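Local coordinates for protein nicotinate-nucleotide diphosphorylase (Carboxylating) (Streptococcus pyogenes GA06023, PDB 5HUO) that probably catalyses the conversion of quinolinate and 5-phospho-alpha-D-ribose 1-diphosphate into nicotinate ribonucleotide, carbon dioxide and diphosphate, a step of NAD(+) biosynthesis, at residues Q98-F103 with V115-G120; A67-F72 with F304-L309; L82-R87 with L133-H138; L91-T96 with V122-T127. All blocks are in the same frame, centred on the assembly; numbering follows the deposited sequence.

Contact 1 of 4, residues Q98-F103 with V115-G120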
loop_
_atom_site.group_PDB
_atom_site.type_symbol
_atom_site.label_atom_id
_atom_site.label_comp_id
_atom_site.label_asym_id
_atom_site.label_seq_id
_atom_site.Cartn_x
_atom_site.Cartn_y
_atom_site.Cartn_z
ATOM N N GLN A 98 -13.834 30.245 3.246
ATOM C CA GLN A 98 -13.787 31.684 3.198
ATOM C C GLN A 98 -12.765 32.118 4.229
ATOM O O GLN A 98 -12.762 31.612 5.355
ATOM C CB GLN A 98 -15.131 32.269 3.516
ATOM C CG GLN A 98 -16.055 32.385 2.318
ATOM C CD GLN A 98 -17.514 32.672 2.712
ATOM O OE1 GLN A 98 -17.843 32.930 3.876
ATOM N NE2 GLN A 98 -18.375 32.661 1.738
ATOM N N ASN A 99 -11.934 33.085 3.864
ATOM C CA ASN A 99 -10.885 33.570 4.747
ATOM C C ASN A 99 -10.985 35.100 4.836
ATOM O O ASN A 99 -10.183 35.814 4.236
ATOM C CB ASN A 99 -9.505 33.133 4.229
ATOM C CG ASN A 99 -8.405 33.294 5.257
ATOM O OD1 ASN A 99 -8.530 34.012 6.281
ATOM N ND2 ASN A 99 -7.312 32.673 4.987
ATOM N N PRO A 100 -11.936 35.605 5.623
ATOM C CA PRO A 100 -12.201 37.022 5.797
ATOM C C PRO A 100 -11.006 37.868 6.096
ATOM O O PRO A 100 -10.930 38.978 5.577
ATOM C CB PRO A 100 -13.112 37.058 7.025
ATOM C CG PRO A 100 -13.814 35.763 7.015
ATOM C CD PRO A 100 -12.758 34.799 6.551
ATOM N N HIS A 101 -10.083 37.383 6.900
ATOM C CA HIS A 101 -8.922 38.180 7.313
ATOM C C HIS A 101 -7.608 37.826 6.591
ATOM O O HIS A 101 -6.540 38.304 6.965
ATOM C CB HIS A 101 -8.722 38.055 8.801
ATOM C CG HIS A 101 -9.826 38.617 9.583
ATOM N ND1 HIS A 101 -10.279 39.887 9.406
ATOM C CD2 HIS A 101 -10.581 38.082 10.553
ATOM C CE1 HIS A 101 -11.271 40.124 10.232
ATOM N NE2 HIS A 101 -11.489 39.041 10.929
ATOM N N GLN A 102 -7.717 37.009 5.553
ATOM C CA GLN A 102 -6.579 36.620 4.744
ATOM C C GLN A 102 -5.473 36.017 5.551
ATOM O O GLN A 102 -4.289 36.325 5.331
ATOM C CB GLN A 102 -6.073 37.804 3.930
ATOM C CG GLN A 102 -7.130 38.163 2.904
ATOM C CD GLN A 102 -6.784 39.354 2.021
ATOM O OE1 GLN A 102 -7.109 40.518 2.350
ATOM N NE2 GLN A 102 -6.119 39.089 0.898
ATOM N N PHE A 103 -5.826 35.197 6.500
ATOM C CA PHE A 103 -4.820 34.521 7.375
ATOM C C PHE A 103 -3.969 33.567 6.579
ATOM O O PHE A 103 -4.447 32.882 5.700
ATOM C CB PHE A 103 -5.492 33.695 8.518
ATOM C CG PHE A 103 -5.693 34.434 9.791
ATOM C CD1 PHE A 103 -4.634 34.698 10.643
ATOM C CD2 PHE A 103 -6.959 34.872 10.151
ATOM C CE1 PHE A 103 -4.819 35.411 11.819
ATOM C CE2 PHE A 103 -7.164 35.603 11.337
ATOM C CZ PHE A 103 -6.083 35.884 12.165
ATOM N N VAL A 115 -10.125 32.542 11.958
ATOM C CA VAL A 115 -9.107 32.125 11.010
ATOM C C VAL A 115 -9.696 31.687 9.657
ATOM O O VAL A 115 -9.228 32.070 8.613
ATOM C CB VAL A 115 -8.297 30.974 11.590
ATOM C CG1 VAL A 115 -7.251 30.495 10.584
ATOM C CG2 VAL A 115 -7.623 31.410 12.889
ATOM N N LEU A 116 -10.758 30.912 9.715
ATOM C CA LEU A 116 -11.432 30.416 8.525
ATOM C C LEU A 116 -12.924 30.159 8.764
ATOM O O LEU A 116 -13.339 29.830 9.863
ATOM C CB LEU A 116 -10.816 29.084 8.079
ATOM C CG LEU A 116 -9.769 29.065 7.009
ATOM C CD1 LEU A 116 -9.719 27.654 6.456
ATOM C CD2 LEU A 116 -9.998 30.013 5.856
ATOM N N GLU A 117 -13.672 30.231 7.666
ATOM C CA GLU A 117 -14.996 29.701 7.601
ATOM C C GLU A 117 -14.970 28.555 6.661
ATOM O O GLU A 117 -14.377 28.608 5.611
ATOM C CB GLU A 117 -15.968 30.753 7.149
ATOM C CG GLU A 117 -16.363 31.702 8.278
ATOM C CD GLU A 117 -17.011 33.007 7.794
ATOM O OE1 GLU A 117 -16.757 33.460 6.657
ATOM O OE2 GLU A 117 -17.752 33.601 8.622
ATOM N N ILE A 118 -15.581 27.479 7.096
ATOM C CA ILE A 118 -15.658 26.250 6.319
ATOM C C ILE A 118 -17.108 25.979 5.856
ATOM O O ILE A 118 -18.011 25.879 6.682
ATOM C CB ILE A 118 -15.182 25.028 7.119
ATOM C CG1 ILE A 118 -13.792 25.222 7.630
ATOM C CG2 ILE A 118 -15.186 23.767 6.234
ATOM C CD1 ILE A 118 -13.731 25.761 9.036
ATOM N N ILE A 119 -17.301 25.829 4.540
ATOM C CA ILE A 119 -18.645 25.666 3.948
ATOM C C ILE A 119 -18.794 24.365 3.189
ATOM O O ILE A 119 -18.038 24.069 2.306
ATOM C CB ILE A 119 -19.010 26.780 2.973
ATOM C CG1 ILE A 119 -19.178 28.087 3.697
ATOM C CG2 ILE A 119 -20.312 26.477 2.285
ATOM C CD1 ILE A 119 -17.905 28.909 3.677
ATOM N N GLY A 120 -19.803 23.616 3.571
ATOM C CA GLY A 120 -20.098 22.349 2.939
ATOM C C GLY A 120 -21.219 21.609 3.650
ATOM O O GLY A 120 -21.859 22.119 4.567
#
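Q98 and E117 form an antiparallel hydrogen-bonded pair: Q98 N donates to E117 O (2.9 Å), and E117 N donates to Q98 O at 2.8 Å with an N-H...O angle of 173°. Their side chains project on the same face of the sheet, where P100 CG lies 3.8 Å from E117 OE1. One residue further, the methyl CD2 of L116 packs against N99 CB at 3.6 Å. The N99 amide bonds the backbone of F103. With CG anti to the backbone N (chi1 -166°), N99 OD1 receives F103 N at 3.0 Å from above the carbonyl plane, while N99 ND2 donates to F103 O at 3.0 Å, in the plane of that carbonyl. Both bonds span the type I turn N99-Q102, from N99 to F103, as the chain leaves the strand. V115 CG2 lies over one face of the F103 ring, and F103 CD2 is 3.6 Å from V115 CA. V115 and L116 both face L71 and bond its backbone, a classic beta bulge in strand 114-119. This strand lies between 95-98 and 66-73; L82 and Q86 of helix 82-92 cover L116, and F85 of the same helix meets I118.

Contact 2 of 4, residues A67-F72 with F304-L309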
loop_
_atom_site.group_PDB
_atom_site.type_symbol
_atom_site.label_atom_id
_atom_site.label_comp_id
_atom_site.label_asym_id
_atom_site.label_seq_id
_atom_site.Cartn_x
_atom_site.Cartn_y
_atom_site.Cartn_z
ATOM N N ALA A 67 -23.883 23.947 5.072
ATOM C CA ALA A 67 -23.731 24.607 6.348
ATOM C C ALA A 67 -22.393 25.314 6.408
ATOM O O ALA A 67 -21.526 25.095 5.583
ATOM C CB ALA A 67 -23.854 23.597 7.458
ATOM N N LYS A 68 -22.274 26.180 7.386
ATOM C CA LYS A 68 -21.067 26.926 7.594
ATOM C C LYS A 68 -20.641 26.767 9.032
ATOM O O LYS A 68 -21.457 26.804 9.921
ATOM C CB LYS A 68 -21.250 28.406 7.282
ATOM C CG LYS A 68 -20.008 29.247 7.551
ATOM C CD LYS A 68 -19.921 30.556 6.746
ATOM C CE LYS A 68 -20.869 31.666 7.214
ATOM N NZ LYS A 68 -20.823 31.846 8.698
ATOM N N VAL A 69 -19.330 26.610 9.224
ATOM C CA VAL A 69 -18.709 26.521 10.540
ATOM C C VAL A 69 -17.477 27.374 10.543
ATOM O O VAL A 69 -16.816 27.506 9.543
ATOM C CB VAL A 69 -18.179 25.147 10.873
ATOM C CG1 VAL A 69 -17.831 25.071 12.358
ATOM C CG2 VAL A 69 -19.212 24.128 10.647
ATOM N N SER A 70 -17.166 27.924 11.697
ATOM C CA SER A 70 -16.042 28.829 11.862
ATOM C C SER A 70 -14.897 28.209 12.657
ATOM O O SER A 70 -15.104 27.556 13.680
ATOM C CB SER A 70 -16.516 30.117 12.527
ATOM O OG SER A 70 -17.372 30.806 11.651
ATOM N N LEU A 71 -13.703 28.460 12.184
ATOM C CA LEU A 71 -12.507 28.054 12.862
ATOM C C LEU A 71 -11.967 29.243 13.658
ATOM O O LEU A 71 -11.634 30.267 13.081
ATOM C CB LEU A 71 -11.451 27.597 11.873
ATOM C CG LEU A 71 -10.080 27.231 12.483
ATOM C CD1 LEU A 71 -10.132 26.020 13.391
ATOM C CD2 LEU A 71 -9.098 27.004 11.353
ATOM N N PHE A 72 -11.873 29.078 14.968
ATOM C CA PHE A 72 -11.420 30.117 15.865
ATOM C C PHE A 72 -10.112 29.734 16.547
ATOM O O PHE A 72 -9.946 28.613 17.033
ATOM C CB PHE A 72 -12.457 30.395 16.962
ATOM C CG PHE A 72 -13.675 31.098 16.476
ATOM C CD1 PHE A 72 -13.622 32.469 16.201
ATOM C CD2 PHE A 72 -14.887 30.418 16.310
ATOM C CE1 PHE A 72 -14.734 33.120 15.696
ATOM C CE2 PHE A 72 -15.991 31.082 15.845
ATOM C CZ PHE A 72 -15.913 32.423 15.529
ATOM N N PHE A 304 -7.399 25.558 19.284
ATOM C CA PHE A 304 -8.352 26.107 18.331
ATOM C C PHE A 304 -9.705 25.430 18.609
ATOM O O PHE A 304 -9.746 24.400 19.255
ATOM C CB PHE A 304 -8.025 25.772 16.861
ATOM C CG PHE A 304 -6.819 26.457 16.300
ATOM C CD1 PHE A 304 -5.526 25.954 16.548
ATOM C CD2 PHE A 304 -6.942 27.558 15.503
ATOM C CE1 PHE A 304 -4.411 26.557 16.025
ATOM C CE2 PHE A 304 -5.822 28.179 14.954
ATOM C CZ PHE A 304 -4.566 27.686 15.215
ATOM N N SER A 305 -10.796 26.007 18.093
ATOM C CA SER A 305 -12.048 25.319 18.079
ATOM C C SER A 305 -12.829 25.655 16.822
ATOM O O SER A 305 -12.631 26.650 16.187
ATOM C CB SER A 305 -12.868 25.654 19.301
ATOM O OG SER A 305 -13.608 26.855 19.082
ATOM N N MET A 306 -13.722 24.752 16.462
ATOM C CA MET A 306 -14.667 24.937 15.349
ATOM C C MET A 306 -16.051 25.034 15.953
ATOM O O MET A 306 -16.524 24.102 16.605
ATOM C CB MET A 306 -14.640 23.789 14.388
ATOM C CG MET A 306 -13.613 23.957 13.331
ATOM S SD MET A 306 -13.414 22.501 12.290
ATOM C CE MET A 306 -15.088 22.116 11.767
ATOM N N LYS A 307 -16.678 26.174 15.745
ATOM C CA LYS A 307 -17.924 26.512 16.404
ATOM C C LYS A 307 -18.783 27.373 15.477
ATOM O O LYS A 307 -18.343 27.817 14.409
ATOM C CB LYS A 307 -17.624 27.270 17.742
ATOM C CG LYS A 307 -17.776 26.439 18.990
ATOM C CD LYS A 307 -16.820 26.862 20.087
ATOM C CE LYS A 307 -16.781 25.818 21.238
ATOM N NZ LYS A 307 -15.621 25.991 22.200
ATOM N N GLY A 308 -20.009 27.622 15.912
ATOM C CA GLY A 308 -20.895 28.516 15.200
ATOM C C GLY A 308 -21.471 27.904 13.939
ATOM O O GLY A 308 -21.582 28.581 12.909
ATOM N N LEU A 309 -21.887 26.670 14.050
ATOM C CA LEU A 309 -22.494 25.984 12.947
ATOM C C LEU A 309 -23.865 26.573 12.643
ATOM O O LEU A 309 -24.703 26.707 13.525
ATOM C CB LEU A 309 -22.674 24.520 13.247
ATOM C CG LEU A 309 -23.382 23.683 12.177
ATOM C CD1 LEU A 309 -22.547 23.589 10.949
ATOM C CD2 LEU A 309 -23.657 22.288 12.639
#
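S70 and K307 exchange two backbone hydrogen bonds, S70 N to K307 O at 3.0 Å and K307 N to S70 O at 2.9 Å. F72 and S305 repeat the pattern, with F72 N reaching S305 O at 2.8 Å. Between these antiparallel hydrogen-bonded pairs lies the non-hydrogen-bonded pair L71-M306, in which M306 CA approaches S70 O in a CA-H...O contact. The segment axes run 4.7 Å apart, with 148° between their directions. Beyond K307 the register slips by one residue: V69 has L309, not G308, as its nearest CA neighbour, and G308 takes a positive phi of 75° where the slip occurs. Strand 304-311 is an edge strand, within this chain, of the four-stranded antiparallel sheet whose other members, 66-73, 95-98 and 114-119, come from the N-terminal part; the end of the chain returns to complete a sheet begun some 230 residues earlier. On the face carrying L71 and M306, L71 CD1 rests 4.0 Å from M306 CG and 4.1 Å from F304 CB. With CG1 anti to the backbone N (chi1 -168°), V69 sends CG1 to M306 CB at 4.0 Å and CG2 to L309 CD1, which also lies 3.7 Å from A67 CB. Helix 122-153 covers this face through V122, L125, L133 and L136, while F85 of helix 82-92 touches L71 and M306. On the other face the F72 ring lies obliquely beside the carbonyl oxygens of S305 and K307. L309 also packs on N199 of the second subunit.

Contact 3 of 4, residues L82-R87 with L133-H138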
loop_
_atom_site.group_PDB
_atom_site.type_symbol
_atom_site.label_atom_id
_atom_site.label_comp_id
_atom_site.label_asym_id
_atom_site.label_seq_id
_atom_site.Cartn_x
_atom_site.Cartn_y
_atom_site.Cartn_z
ATOM N N LEU A 82 -2.396 25.529 8.036
ATOM C CA LEU A 82 -3.736 25.941 7.555
ATOM C C LEU A 82 -4.188 25.183 6.276
ATOM O O LEU A 82 -5.310 24.767 6.193
ATOM C CB LEU A 82 -3.753 27.429 7.256
ATOM C CG LEU A 82 -5.140 27.989 6.932
ATOM C CD1 LEU A 82 -6.027 27.967 8.180
ATOM C CD2 LEU A 82 -5.044 29.413 6.422
ATOM N N THR A 83 -3.288 25.002 5.308
ATOM C CA THR A 83 -3.668 24.323 4.098
ATOM C C THR A 83 -3.749 22.828 4.379
ATOM O O THR A 83 -4.480 22.107 3.657
ATOM C CB THR A 83 -2.765 24.587 2.882
ATOM O OG1 THR A 83 -1.543 23.961 3.079
ATOM C CG2 THR A 83 -2.505 26.004 2.685
ATOM N N VAL A 84 -3.026 22.361 5.392
ATOM C CA VAL A 84 -3.176 20.966 5.804
ATOM C C VAL A 84 -4.565 20.709 6.375
ATOM O O VAL A 84 -5.271 19.798 6.021
ATOM C CB VAL A 84 -2.190 20.585 6.882
ATOM C CG1 VAL A 84 -2.409 19.166 7.308
ATOM C CG2 VAL A 84 -0.785 20.701 6.379
ATOM N N PHE A 85 -4.940 21.605 7.268
ATOM C CA PHE A 85 -6.317 21.666 7.846
ATOM C C PHE A 85 -7.389 21.606 6.760
ATOM O O PHE A 85 -8.285 20.778 6.796
ATOM C CB PHE A 85 -6.490 22.952 8.660
ATOM C CG PHE A 85 -7.887 23.203 9.107
ATOM C CD1 PHE A 85 -8.340 22.698 10.298
ATOM C CD2 PHE A 85 -8.740 23.965 8.347
ATOM C CE1 PHE A 85 -9.650 22.929 10.700
ATOM C CE2 PHE A 85 -10.017 24.247 8.762
ATOM C CZ PHE A 85 -10.491 23.720 9.927
ATOM N N GLN A 86 -7.211 22.455 5.773
ATOM C CA GLN A 86 -8.163 22.529 4.666
ATOM C C GLN A 86 -8.263 21.211 3.884
ATOM O O GLN A 86 -9.335 20.792 3.448
ATOM C CB GLN A 86 -7.800 23.672 3.696
ATOM C CG GLN A 86 -7.990 25.021 4.333
ATOM C CD GLN A 86 -7.722 26.180 3.406
ATOM O OE1 GLN A 86 -6.775 26.942 3.622
ATOM N NE2 GLN A 86 -8.521 26.325 2.373
ATOM N N ARG A 87 -7.099 20.617 3.662
ATOM C CA ARG A 87 -6.987 19.442 2.772
ATOM C C ARG A 87 -7.708 18.235 3.340
ATOM O O ARG A 87 -8.245 17.434 2.625
ATOM C CB ARG A 87 -5.506 19.131 2.494
ATOM C CG ARG A 87 -5.307 18.024 1.487
ATOM C CD ARG A 87 -5.898 18.349 0.141
ATOM N NE ARG A 87 -5.611 17.320 -0.822
ATOM C CZ ARG A 87 -6.347 17.044 -1.899
ATOM N NH1 ARG A 87 -6.037 16.039 -2.687
ATOM N NH2 ARG A 87 -7.394 17.732 -2.213
ATOM N N LEU A 133 -8.357 19.473 12.957
ATOM C CA LEU A 133 -7.832 20.228 14.113
ATOM C C LEU A 133 -6.582 19.628 14.712
ATOM O O LEU A 133 -5.662 20.314 15.086
ATOM C CB LEU A 133 -8.899 20.345 15.199
ATOM C CG LEU A 133 -10.049 21.332 14.932
ATOM C CD1 LEU A 133 -11.109 21.160 15.984
ATOM C CD2 LEU A 133 -9.584 22.783 14.896
ATOM N N ASN A 134 -6.563 18.327 14.813
ATOM C CA ASN A 134 -5.391 17.628 15.320
ATOM C C ASN A 134 -4.141 18.008 14.540
ATOM O O ASN A 134 -3.099 18.283 15.131
ATOM C CB ASN A 134 -5.594 16.116 15.296
ATOM C CG ASN A 134 -6.503 15.621 16.424
ATOM O OD1 ASN A 134 -6.886 16.377 17.294
ATOM N ND2 ASN A 134 -6.835 14.347 16.416
ATOM N N PHE A 135 -4.240 18.090 13.214
ATOM C CA PHE A 135 -3.088 18.553 12.428
ATOM C C PHE A 135 -2.782 19.993 12.778
ATOM O O PHE A 135 -1.700 20.312 13.176
ATOM C CB PHE A 135 -3.300 18.395 10.934
ATOM C CG PHE A 135 -2.989 17.012 10.420
ATOM C CD1 PHE A 135 -1.715 16.626 10.191
ATOM C CD2 PHE A 135 -4.029 16.071 10.199
ATOM C CE1 PHE A 135 -1.433 15.348 9.775
ATOM C CE2 PHE A 135 -3.745 14.795 9.757
ATOM C CZ PHE A 135 -2.436 14.437 9.544
ATOM N N LEU A 136 -3.777 20.843 12.659
ATOM C CA LEU A 136 -3.606 22.293 12.863
ATOM C C LEU A 136 -3.075 22.652 14.235
ATOM O O LEU A 136 -2.175 23.463 14.385
ATOM C CB LEU A 136 -4.897 23.010 12.641
ATOM C CG LEU A 136 -4.769 24.540 12.605
ATOM C CD1 LEU A 136 -4.134 24.999 11.320
ATOM C CD2 LEU A 136 -6.134 25.182 12.783
ATOM N N GLN A 137 -3.595 21.999 15.249
ATOM C CA GLN A 137 -3.174 22.265 16.630
ATOM C C GLN A 137 -1.738 21.890 16.810
ATOM O O GLN A 137 -0.964 22.620 17.409
ATOM C CB GLN A 137 -4.041 21.537 17.614
ATOM C CG GLN A 137 -5.372 22.242 17.806
ATOM C CD GLN A 137 -6.268 21.550 18.765
ATOM O OE1 GLN A 137 -5.968 20.424 19.210
ATOM N NE2 GLN A 137 -7.412 22.139 19.039
ATOM N N HIS A 138 -1.376 20.756 16.272
ATOM C CA HIS A 138 -0.009 20.193 16.483
ATOM C C HIS A 138 1.053 21.073 15.790
ATOM O O HIS A 138 2.077 21.436 16.396
ATOM C CB HIS A 138 0.042 18.757 15.933
ATOM C CG HIS A 138 1.367 18.089 16.044
ATOM N ND1 HIS A 138 1.859 17.615 17.229
ATOM C CD2 HIS A 138 2.306 17.778 15.113
ATOM C CE1 HIS A 138 3.048 17.052 17.040
ATOM N NE2 HIS A 138 3.349 17.142 15.759
#
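L133 meets F85 twice: its backbone N stands at the ring edge, near the ring plane and 4.2 Å from F85 CD1, and L133 CD2 lies 4.2 Å from F85 CE1. The two side chains run side by side and point the same way. F85 is placed for this by CG anti to its backbone N (chi1 171°), and its ring also stands edge-to-face with F89. Two residues on, F135 is approached by V84 CG1, which sits 3.8 Å from F135 CB and equally close to F135 CG; the two side chains cross at about a right angle, and the methyl reaches the ring obliquely. Where segments 82-87 and 133-138 meet, helices 82-92 and 122-153 run antiparallel, with 174° between the segment directions and axes 8.4 Å apart, and the pair lies against the four-stranded antiparallel sheet. L136 follows, its CA being the nearest to that of F85 (5.7 Å). One branch, L136 CD1, reaches across to F85 CB at 4.1 Å and to L82 N at 3.8 Å, at the start of helix 82-92, where D105 accepts a bond from that same N. The other branch, L136 CD2, approaches the F85 ring obliquely at F85 CD1. Beyond this interface, F135 packs on L42 of helix 35-49 and on P168 of the second subunit.

Contact 4 of 4, residues L91-T96 with V122-T127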
loop_
_atom_site.group_PDB
_atom_site.type_symbol
_atom_site.label_atom_id
_atom_site.label_comp_id
_atom_site.label_asym_id
_atom_site.label_seq_id
_atom_site.Cartn_x
_atom_site.Cartn_y
_atom_site.Cartn_z
ATOM N N LEU A 91 -10.188 16.234 0.697
ATOM C CA LEU A 91 -10.061 14.807 0.368
ATOM C C LEU A 91 -11.334 13.995 0.647
ATOM O O LEU A 91 -11.625 13.026 -0.042
ATOM C CB LEU A 91 -8.993 14.181 1.208
ATOM C CG LEU A 91 -7.567 14.542 0.865
ATOM C CD1 LEU A 91 -6.682 14.012 1.985
ATOM C CD2 LEU A 91 -7.161 13.934 -0.461
ATOM N N PHE A 92 -12.087 14.439 1.641
ATOM C CA PHE A 92 -13.307 13.762 2.090
ATOM C C PHE A 92 -14.559 14.105 1.265
ATOM O O PHE A 92 -15.389 13.239 0.992
ATOM C CB PHE A 92 -13.571 14.124 3.545
ATOM C CG PHE A 92 -14.593 13.252 4.234
ATOM C CD1 PHE A 92 -14.231 12.045 4.816
ATOM C CD2 PHE A 92 -15.906 13.662 4.323
ATOM C CE1 PHE A 92 -15.177 11.237 5.452
ATOM C CE2 PHE A 92 -16.858 12.873 4.957
ATOM C CZ PHE A 92 -16.498 11.652 5.530
ATOM N N ASP A 93 -14.685 15.358 0.877
ATOM C CA ASP A 93 -15.897 15.832 0.239
ATOM C C ASP A 93 -15.652 17.172 -0.449
ATOM O O ASP A 93 -14.561 17.671 -0.462
ATOM C CB ASP A 93 -17.031 15.912 1.296
ATOM C CG ASP A 93 -18.436 16.027 0.673
ATOM O OD1 ASP A 93 -18.616 15.583 -0.488
ATOM O OD2 ASP A 93 -19.335 16.645 1.273
ATOM N N GLU A 94 -16.698 17.719 -1.050
ATOM C CA GLU A 94 -16.633 19.021 -1.701
ATOM C C GLU A 94 -16.894 20.066 -0.652
ATOM O O GLU A 94 -17.969 20.127 -0.056
ATOM C CB GLU A 94 -17.640 19.134 -2.811
ATOM C CG GLU A 94 -17.250 18.375 -4.061
ATOM C CD GLU A 94 -17.588 19.130 -5.339
ATOM O OE1 GLU A 94 -17.915 18.462 -6.336
ATOM O OE2 GLU A 94 -17.512 20.387 -5.373
ATOM N N VAL A 95 -15.864 20.831 -0.364
ATOM C CA VAL A 95 -15.904 21.782 0.714
ATOM C C VAL A 95 -15.208 23.009 0.257
ATOM O O VAL A 95 -14.148 22.939 -0.343
ATOM C CB VAL A 95 -15.203 21.235 1.972
ATOM C CG1 VAL A 95 -15.131 22.277 3.077
ATOM C CG2 VAL A 95 -15.931 20.004 2.507
ATOM N N THR A 96 -15.780 24.155 0.566
ATOM C CA THR A 96 -15.155 25.447 0.218
ATOM C C THR A 96 -14.835 26.250 1.452
ATOM O O THR A 96 -15.334 25.943 2.536
ATOM C CB THR A 96 -16.049 26.276 -0.702
ATOM O OG1 THR A 96 -17.320 26.478 -0.080
ATOM C CG2 THR A 96 -16.240 25.547 -2.015
ATOM N N VAL A 122 -23.126 19.277 6.243
ATOM C CA VAL A 122 -22.939 19.093 7.676
ATOM C C VAL A 122 -22.135 17.836 8.017
ATOM O O VAL A 122 -21.273 17.826 8.893
ATOM C CB VAL A 122 -24.280 19.005 8.402
ATOM C CG1 VAL A 122 -24.068 18.631 9.858
ATOM C CG2 VAL A 122 -24.979 20.320 8.352
ATOM N N ARG A 123 -22.447 16.765 7.338
ATOM C CA ARG A 123 -21.776 15.515 7.617
ATOM C C ARG A 123 -20.281 15.626 7.360
ATOM O O ARG A 123 -19.482 15.147 8.146
ATOM C CB ARG A 123 -22.444 14.380 6.881
ATOM C CG ARG A 123 -23.689 13.897 7.615
ATOM C CD ARG A 123 -24.849 13.620 6.666
ATOM N NE ARG A 123 -25.798 12.633 7.195
ATOM C CZ ARG A 123 -25.837 11.343 6.850
ATOM N NH1 ARG A 123 -26.724 10.522 7.394
ATOM N NH2 ARG A 123 -24.979 10.864 5.960
ATOM N N SER A 124 -19.896 16.294 6.284
ATOM C CA SER A 124 -18.482 16.485 5.984
ATOM C C SER A 124 -17.780 17.391 7.002
ATOM O O SER A 124 -16.632 17.155 7.347
ATOM C CB SER A 124 -18.286 17.067 4.605
ATOM O OG SER A 124 -19.073 16.337 3.700
ATOM N N LEU A 125 -18.485 18.386 7.496
ATOM C CA LEU A 125 -17.866 19.301 8.409
ATOM C C LEU A 125 -17.594 18.664 9.744
ATOM O O LEU A 125 -16.493 18.797 10.307
ATOM C CB LEU A 125 -18.693 20.547 8.593
ATOM C CG LEU A 125 -19.021 21.310 7.270
ATOM C CD1 LEU A 125 -19.962 22.441 7.584
ATOM C CD2 LEU A 125 -17.842 21.838 6.543
ATOM N N LEU A 126 -18.567 17.942 10.266
ATOM C CA LEU A 126 -18.423 17.385 11.605
ATOM C C LEU A 126 -17.540 16.154 11.645
ATOM O O LEU A 126 -16.802 15.954 12.569
ATOM C CB LEU A 126 -19.773 17.074 12.198
ATOM C CG LEU A 126 -20.705 18.269 12.294
ATOM C CD1 LEU A 126 -21.948 17.926 13.093
ATOM C CD2 LEU A 126 -20.023 19.477 12.912
ATOM N N THR A 127 -17.602 15.353 10.618
ATOM C CA THR A 127 -16.833 14.154 10.589
ATOM C C THR A 127 -15.368 14.478 10.407
ATOM O O THR A 127 -14.501 13.770 10.906
ATOM C CB THR A 127 -17.352 13.209 9.466
ATOM O OG1 THR A 127 -18.670 12.802 9.814
ATOM C CG2 THR A 127 -16.534 11.960 9.342
#
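D93 accepts a hydrogen bond at OD2 from the hydroxyl of S124, with a modelled separation of 2.5 Å between S124 OG and D93 OD2 whose exact length should not be pressed at 2.8 Å resolution. The aspartate extends toward helix 122-153, CG lying anti to its backbone N (chi1 -164°), and D93 CB also approaches S124 CB at 3.7 Å. This is the tight part of the contact: S124 is buried, and the CA atoms of D93 and S124 are the nearest pair, 6.3 Å apart. The apolar contacts on either side of D93 in the sequence are looser. T127 CG2 and S124 CA approach the F92 ring obliquely, F92 CZ lying 3.8 Å from T127 CG2 and F92 CE2 4.1 Å from S124 CA, with the F92 and T127 side chains crossing at about a right angle. T127 turns that methyl to the ring, while its hydroxyl is bonded to D54. Past the aspartate, V95 barely grazes the helix, V95 CG2 standing 4.3 Å from S124 CB and V95 CG1 4.4 Å from L125 CD2. E94, between D93 and V95 in sequence, is exposed and its side chain starts away from the helix. S121 adds a second hydroxyl: its OG is hydrogen-bonded to S124 OG and only weakly to D93 OD2. If the modelled geometry holds, these hydroxyls might favour the charged form of D93, making this a polar fastening within an otherwise apolar contact.

In the fold
All four contacts lie on one side of the chain's centre, their own centres 10 to 15 Å apart, with contacts 1 and 2 the nearest pair. These two belong to the same four-stranded antiparallel sheet, where strands 114-119 and 66-73 are neighbours, probably bonded from I118 N to V69 O; contact 4 reaches the sheet too, through strand 95-98. Contacts 3 and 4 both use helices 82-92 and 122-153, at points 14 Å apart. Along the chain they are nested: contact 1 lies inside the loop of contact 4, that inside contact 3, and all inside contact 2. A largely N-terminal sheet with its covering helices thus gains an edge strand from the end of the chain, which ties the C-terminal part to it.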